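Local atomic coordinates of F-actin-capping protein subunit alpha (Plasmodium berghei, PDB entry 7A0H), a protein that probably binds the fast-growing barbed ends of actin filaments and blocks subunit exchange there without severing them, and forms an asymmetric homodimer. Residues K115-C120 against V162-C167; E168-L173 against N197-E202. One frame throughout, in Å; residues are numbered along the deposited sequence.

In the fold
Helices packed along one face of an antiparallel sheet make up the central part of this capping protein alpha subunit, and the two contacts illustrate both halves of that plan. Contact 1 packs helix 112-131 on strand 154-167, one of the two outermost strands of the sheet within the chain; contact 2 pairs the next two strands, 170-183 and 187-200. They follow in series along the chain, with centres about 9 Å apart. Strands 154-167 and 170-183 are sheet neighbours, probably bonded from Ser165 N to Asn172 O. Side chains of helix 112-131 also reach Leu173 and Phe200, so the helix touches all three strands and joins the two contacts in one helix-on-sheet layer.

Contact 1. Residues K115-C120 against V162-C167; sequences KYRVAC and VYASEC
Arg117 and Val162 bring helix 112-131 onto the face of the antiparallel sheet, over its edge strand 154-167, in a helix-on-sheet layer whose local helix and strand axes run nearly antiparallel, 8.0 Å apart at their closest. Arg117 works along its whole length. Its CG stands anti to the backbone N (chi1 -168°), which carries the aliphatic part over the strand, and a bend at chi3 (68°) turns the guanidinium back to the Val162 carbonyl. There Arg117 NH1 gives a nearly straight hydrogen bond of 3.0 Å to Val162 O, which lies at the edge of the guanidinium and close to its plane. A water accepts from Val162 N and, weakly, from Arg117 NH1, so the N and O of this valine both have partners. Asn84 OD1 takes a further bond from NH1, and Glu114 forms a salt bridge with NE; together these partners should fix the rotation of the buried group. Beyond the polar end, the methyl of Ala164 meets Arg117 CB at 4.0 Å. Both branches of Val162 meet the helix: CG1 lies 3.9 Å from Arg117 CG, and CG2 lies 3.8 Å from Cys120 C.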
loop_
_atom_site.group_PDB
_atom_site.type_symbol
_atom_site.label_atom_id
_atom_site.label_comp_id
_atom_site.label_asym_id
_atom_site.label_seq_id
_atom_site.Cartn_x
_atom_site.Cartn_y
_atom_site.Cartn_z
ATOM N N LYS A 115 29.854 -30.629 0.599
ATOM C CA LYS A 115 29.088 -31.845 0.343
ATOM C C LYS A 115 27.695 -31.721 0.946
ATOM O O LYS A 115 26.688 -32.059 0.307
ATOM C CB LYS A 115 29.837 -33.036 0.946
ATOM C CG LYS A 115 31.030 -33.571 0.160
ATOM C CD LYS A 115 31.597 -34.850 0.851
ATOM C CE LYS A 115 32.877 -35.376 0.185
ATOM N NZ LYS A 115 33.918 -35.843 1.185
ATOM N N TYR A 116 27.593 -31.101 2.115
ATOM C CA TYR A 116 26.272 -30.783 2.643
ATOM C C TYR A 116 25.495 -29.886 1.692
ATOM O O TYR A 116 24.315 -30.147 1.418
ATOM C CB TYR A 116 26.467 -30.119 3.992
ATOM C CG TYR A 116 26.650 -31.067 5.162
ATOM C CD1 TYR A 116 25.562 -31.619 5.825
ATOM C CD2 TYR A 116 27.902 -31.429 5.589
ATOM C CE1 TYR A 116 25.714 -32.471 6.929
ATOM C CE2 TYR A 116 28.070 -32.264 6.667
ATOM C CZ TYR A 116 26.962 -32.794 7.319
ATOM O OH TYR A 116 27.108 -33.609 8.370
ATOM N N ARG A 117 26.163 -28.827 1.161
ATOM C CA ARG A 117 25.507 -27.847 0.286
ATOM C C ARG A 117 25.037 -28.520 -0.990
ATOM O O ARG A 117 23.917 -28.261 -1.484
ATOM C CB ARG A 117 26.484 -26.674 -0.039
ATOM C CG ARG A 117 25.768 -25.401 -0.727
ATOM C CD ARG A 117 26.739 -24.485 -1.538
ATOM N NE ARG A 117 27.188 -25.213 -2.711
ATOM C CZ ARG A 117 26.459 -25.442 -3.799
ATOM N NH1 ARG A 117 25.229 -24.954 -3.932
ATOM N NH2 ARG A 117 27.011 -26.151 -4.766
ATOM N N VAL A 118 25.903 -29.343 -1.566
ATOM C CA VAL A 118 25.531 -30.000 -2.818
ATOM C C VAL A 118 24.290 -30.862 -2.573
ATOM O O VAL A 118 23.306 -30.778 -3.334
ATOM C CB VAL A 118 26.691 -30.812 -3.382
ATOM C CG1 VAL A 118 26.226 -31.699 -4.478
ATOM C CG2 VAL A 118 27.863 -29.836 -3.982
ATOM N N ALA A 119 24.317 -31.681 -1.490
ATOM C CA ALA A 119 23.191 -32.562 -1.187
ATOM C C ALA A 119 21.931 -31.743 -0.903
ATOM O O ALA A 119 20.825 -32.057 -1.380
ATOM C CB ALA A 119 23.504 -33.437 0.047
ATOM N N CYS A 120 22.054 -30.720 -0.070
ATOM C CA CYS A 120 20.870 -29.911 0.140
ATOM C C CYS A 120 20.396 -29.254 -1.150
ATOM O O CYS A 120 19.189 -29.132 -1.359
ATOM C CB CYS A 120 21.113 -28.866 1.157
ATOM S SG CYS A 120 21.284 -29.429 2.882
ATOM N N VAL A 162 21.336 -23.059 -2.780
ATOM C CA VAL A 162 21.774 -23.288 -1.406
ATOM C C VAL A 162 23.174 -22.692 -1.233
ATOM O O VAL A 162 24.078 -22.957 -2.052
ATOM C CB VAL A 162 21.772 -24.789 -0.991
ATOM C CG1 VAL A 162 22.126 -24.866 0.478
ATOM C CG2 VAL A 162 20.313 -25.500 -1.082
ATOM N N TYR A 163 23.362 -21.942 -0.129
ATOM C CA TYR A 163 24.609 -21.248 0.174
ATOM C C TYR A 163 25.253 -21.778 1.447
ATOM O O TYR A 163 24.564 -22.036 2.439
ATOM C CB TYR A 163 24.405 -19.669 0.387
ATOM C CG TYR A 163 23.671 -18.992 -0.725
ATOM C CD1 TYR A 163 24.370 -18.406 -1.805
ATOM C CD2 TYR A 163 22.305 -19.003 -0.755
ATOM C CE1 TYR A 163 23.706 -17.847 -2.884
ATOM C CE2 TYR A 163 21.607 -18.390 -1.811
ATOM C CZ TYR A 163 22.289 -17.812 -2.861
ATOM O OH TYR A 163 21.585 -17.234 -3.929
ATOM N N ALA A 164 26.578 -21.864 1.466
ATOM C CA ALA A 164 27.248 -22.442 2.633
ATOM C C ALA A 164 28.356 -21.549 3.147
ATOM O O ALA A 164 29.134 -20.997 2.353
ATOM C CB ALA A 164 27.890 -23.767 2.305
ATOM N N SER A 165 28.439 -21.429 4.475
ATOM C CA SER A 165 29.530 -20.678 5.099
ATOM C C SER A 165 29.888 -21.371 6.399
ATOM O O SER A 165 29.132 -22.223 6.900
ATOM C CB SER A 165 29.164 -19.184 5.342
ATOM O OG SER A 165 27.908 -19.097 6.051
ATOM N N GLU A 166 31.005 -20.956 6.977
ATOM C CA GLU A 166 31.682 -21.686 8.050
ATOM C C GLU A 166 32.193 -20.635 9.036
ATOM O O GLU A 166 33.203 -19.991 8.768
ATOM C CB GLU A 166 32.821 -22.529 7.497
ATOM C CG GLU A 166 33.960 -22.830 8.500
ATOM C CD GLU A 166 34.732 -24.100 8.153
ATOM O OE1 GLU A 166 34.646 -24.555 6.979
ATOM O OE2 GLU A 166 35.406 -24.653 9.061
ATOM N N CYS A 167 31.508 -20.500 10.174
ATOM C CA CYS A 167 31.776 -19.470 11.183
ATOM C C CYS A 167 32.368 -20.117 12.445
ATOM O O CYS A 167 31.634 -20.608 13.309
ATOM C CB CYS A 167 30.484 -18.679 11.481
ATOM S SG CYS A 167 28.865 -19.608 11.663
HETATM O O HOH W 1 22.743 -24.186 -5.055
#

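Contact 2. Residues E168-L173 against N197-E202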
loop_
_atom_site.group_PDB
_atom_site.type_symbol
_atom_site.label_atom_id
_atom_site.label_comp_id
_atom_site.label_asym_id
_atom_site.label_seq_id
_atom_site.Cartn_x
_atom_site.Cartn_y
_atom_site.Cartn_z
ATOM N N GLU A 168 33.702 -20.110 12.554
ATOM C CA GLU A 168 34.412 -20.592 13.739
ATOM C C GLU A 168 34.253 -22.099 13.893
ATOM O O GLU A 168 34.024 -22.600 14.995
ATOM C CB GLU A 168 33.962 -19.885 15.023
ATOM C CG GLU A 168 34.358 -18.402 15.118
ATOM C CD GLU A 168 34.974 -18.009 16.471
ATOM O OE1 GLU A 168 34.518 -18.559 17.498
ATOM O OE2 GLU A 168 35.910 -17.161 16.508
ATOM N N ASN A 169 34.360 -22.814 12.772
ATOM C CA ASN A 169 34.179 -24.261 12.646
ATOM C C ASN A 169 32.705 -24.681 12.789
ATOM O O ASN A 169 32.395 -25.872 12.604
ATOM C CB ASN A 169 35.075 -25.019 13.640
ATOM C CG ASN A 169 34.726 -26.491 13.756
ATOM O OD1 ASN A 169 34.439 -27.164 12.757
ATOM N ND2 ASN A 169 34.726 -26.997 14.989
ATOM N N LYS A 170 31.782 -23.741 13.033
ATOM C CA LYS A 170 30.350 -24.022 12.951
ATOM C C LYS A 170 29.811 -23.751 11.544
ATOM O O LYS A 170 30.091 -22.707 10.953
ATOM C CB LYS A 170 29.578 -23.199 13.983
ATOM C CG LYS A 170 28.204 -23.764 14.229
ATOM C CD LYS A 170 27.728 -23.503 15.657
ATOM C CE LYS A 170 26.379 -24.168 15.941
ATOM N NZ LYS A 170 25.518 -23.342 16.895
ATOM N N TYR A 171 29.069 -24.713 11.008
ATOM C CA TYR A 171 28.660 -24.647 9.623
ATOM C C TYR A 171 27.328 -23.932 9.485
ATOM O O TYR A 171 26.598 -23.759 10.456
ATOM C CB TYR A 171 28.489 -25.992 8.939
ATOM C CG TYR A 171 29.718 -26.838 8.784
ATOM C CD1 TYR A 171 30.995 -26.265 8.739
ATOM C CD2 TYR A 171 29.606 -28.203 8.662
ATOM C CE1 TYR A 171 32.119 -27.048 8.605
ATOM C CE2 TYR A 171 30.721 -29.004 8.531
ATOM C CZ TYR A 171 31.973 -28.426 8.494
ATOM O OH TYR A 171 33.071 -29.234 8.354
ATOM N N ASN A 172 27.027 -23.503 8.261
ATOM C CA ASN A 172 25.773 -22.793 8.084
ATOM C C ASN A 172 25.278 -23.043 6.677
ATOM O O ASN A 172 26.054 -23.061 5.715
ATOM C CB ASN A 172 25.921 -21.289 8.353
ATOM C CG ASN A 172 24.592 -20.588 8.303
ATOM O OD1 ASN A 172 23.889 -20.454 9.324
ATOM N ND2 ASN A 172 24.172 -20.221 7.091
ATOM N N LEU A 173 24.031 -23.348 6.573
ATOM C CA LEU A 173 23.451 -23.508 5.261
ATOM C C LEU A 173 22.185 -22.667 5.177
ATOM O O LEU A 173 21.333 -22.690 6.084
ATOM C CB LEU A 173 23.162 -24.962 4.991
ATOM C CG LEU A 173 24.274 -25.992 4.807
ATOM C CD1 LEU A 173 23.526 -27.366 5.040
ATOM C CD2 LEU A 173 24.895 -25.964 3.472
ATOM N N ASN A 197 17.443 -21.397 7.156
ATOM C CA ASN A 197 18.801 -21.443 7.680
ATOM C C ASN A 197 18.997 -22.569 8.713
ATOM O O ASN A 197 18.136 -22.830 9.575
ATOM C CB ASN A 197 19.113 -20.115 8.328
ATOM C CG ASN A 197 20.566 -19.886 8.481
ATOM O OD1 ASN A 197 21.291 -19.702 7.508
ATOM N ND2 ASN A 197 21.023 -19.909 9.717
ATOM N N VAL A 198 20.137 -23.221 8.639
ATOM C CA VAL A 198 20.535 -24.121 9.715
ATOM C C VAL A 198 21.989 -23.853 10.061
ATOM O O VAL A 198 22.855 -23.788 9.173
ATOM C CB VAL A 198 20.337 -25.627 9.408
ATOM C CG1 VAL A 198 20.992 -25.985 8.170
ATOM C CG2 VAL A 198 20.942 -26.460 10.513
ATOM N N ASN A 199 22.255 -23.703 11.339
ATOM C CA ASN A 199 23.614 -23.489 11.808
ATOM C C ASN A 199 23.954 -24.688 12.701
ATOM O O ASN A 199 23.302 -24.891 13.723
ATOM C CB ASN A 199 23.706 -22.143 12.559
ATOM C CG ASN A 199 25.137 -21.742 12.855
ATOM O OD1 ASN A 199 25.956 -21.577 11.933
ATOM N ND2 ASN A 199 25.480 -21.694 14.142
ATOM N N PHE A 200 25.027 -25.417 12.370
ATOM C CA PHE A 200 25.188 -26.765 12.912
ATOM C C PHE A 200 26.640 -27.223 12.861
ATOM O O PHE A 200 27.440 -26.744 12.053
ATOM C CB PHE A 200 24.338 -27.790 12.137
ATOM C CG PHE A 200 24.877 -28.085 10.797
ATOM C CD1 PHE A 200 25.434 -29.305 10.533
ATOM C CD2 PHE A 200 24.850 -27.134 9.780
ATOM C CE1 PHE A 200 25.990 -29.569 9.265
ATOM C CE2 PHE A 200 25.391 -27.396 8.513
ATOM C CZ PHE A 200 25.982 -28.590 8.259
ATOM N N LEU A 201 26.944 -28.198 13.715
ATOM C CA LEU A 201 28.192 -28.949 13.645
ATOM C C LEU A 201 27.998 -30.296 12.954
ATOM O O LEU A 201 26.919 -30.891 12.975
ATOM C CB LEU A 201 28.757 -29.190 15.043
ATOM C CG LEU A 201 29.273 -27.950 15.727
ATOM C CD1 LEU A 201 29.310 -28.263 17.199
ATOM C CD2 LEU A 201 30.690 -27.486 15.100
ATOM N N GLU A 202 29.089 -30.808 12.397
ATOM C CA GLU A 202 29.076 -32.150 11.806
ATOM C C GLU A 202 28.583 -33.197 12.786
ATOM O O GLU A 202 27.862 -34.128 12.412
ATOM C CB GLU A 202 30.489 -32.494 11.352
ATOM C CG GLU A 202 30.577 -33.599 10.359
ATOM C CD GLU A 202 31.932 -33.650 9.716
ATOM O OE1 GLU A 202 32.687 -32.618 9.798
ATOM O OE2 GLU A 202 32.217 -34.727 9.144
HETATM O O HOH W 2 32.052 -29.559 12.598
#
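Tyr171 N donates to Phe200 O at 2.8 Å, joining the two strands of a beta hairpin. Phe200 N returns a bond to Tyr171 O, and Leu173 with Val198 forms the next hydrogen-bonded pair. Between them Asn172 and Asn199 form a non-hydrogen-bonded pair.

Asn172 instead reaches diagonally to Asn197, and the two amides clasp each other with a bond in each direction. Asn197 ND2 meets a lone pair of Asn172 OD1 at 2.9 Å, while Asn172 ND2 gives a 3.0 Å bond to Asn197 OD1. Because the amide planes are turned 35° apart, this is a twisted reciprocal pair that fixes the orientation of both amides.

Aromatic and aliphatic side chains make up the face bearing Tyr171, Leu173, Val198 and Phe200. A chi1 of 73°, with CG between the backbone N and carbonyl carbon, brings the Phe200 ring beside Tyr171 on the neighbouring strand, where its face receives the edge of the Tyr171 ring in an offset edge-to-face stack with centroids 5.5 Å apart and planes at 70°. Phe200 CE2 presses on Tyr171 CB at 3.4 Å and also meets Leu173 CD1 at 3.9 Å.

Helix 112-131 packs on this face: Tyr171 touches Ile112 and Leu113, Leu173 reaches Arg117 and Cys120, and Phe200 meets Tyr116 edge-to-face. Phe246 of helix 243-266 also meets the Phe200 ring, while strands 154-167 and 206-220 flank the hairpin within the sheet.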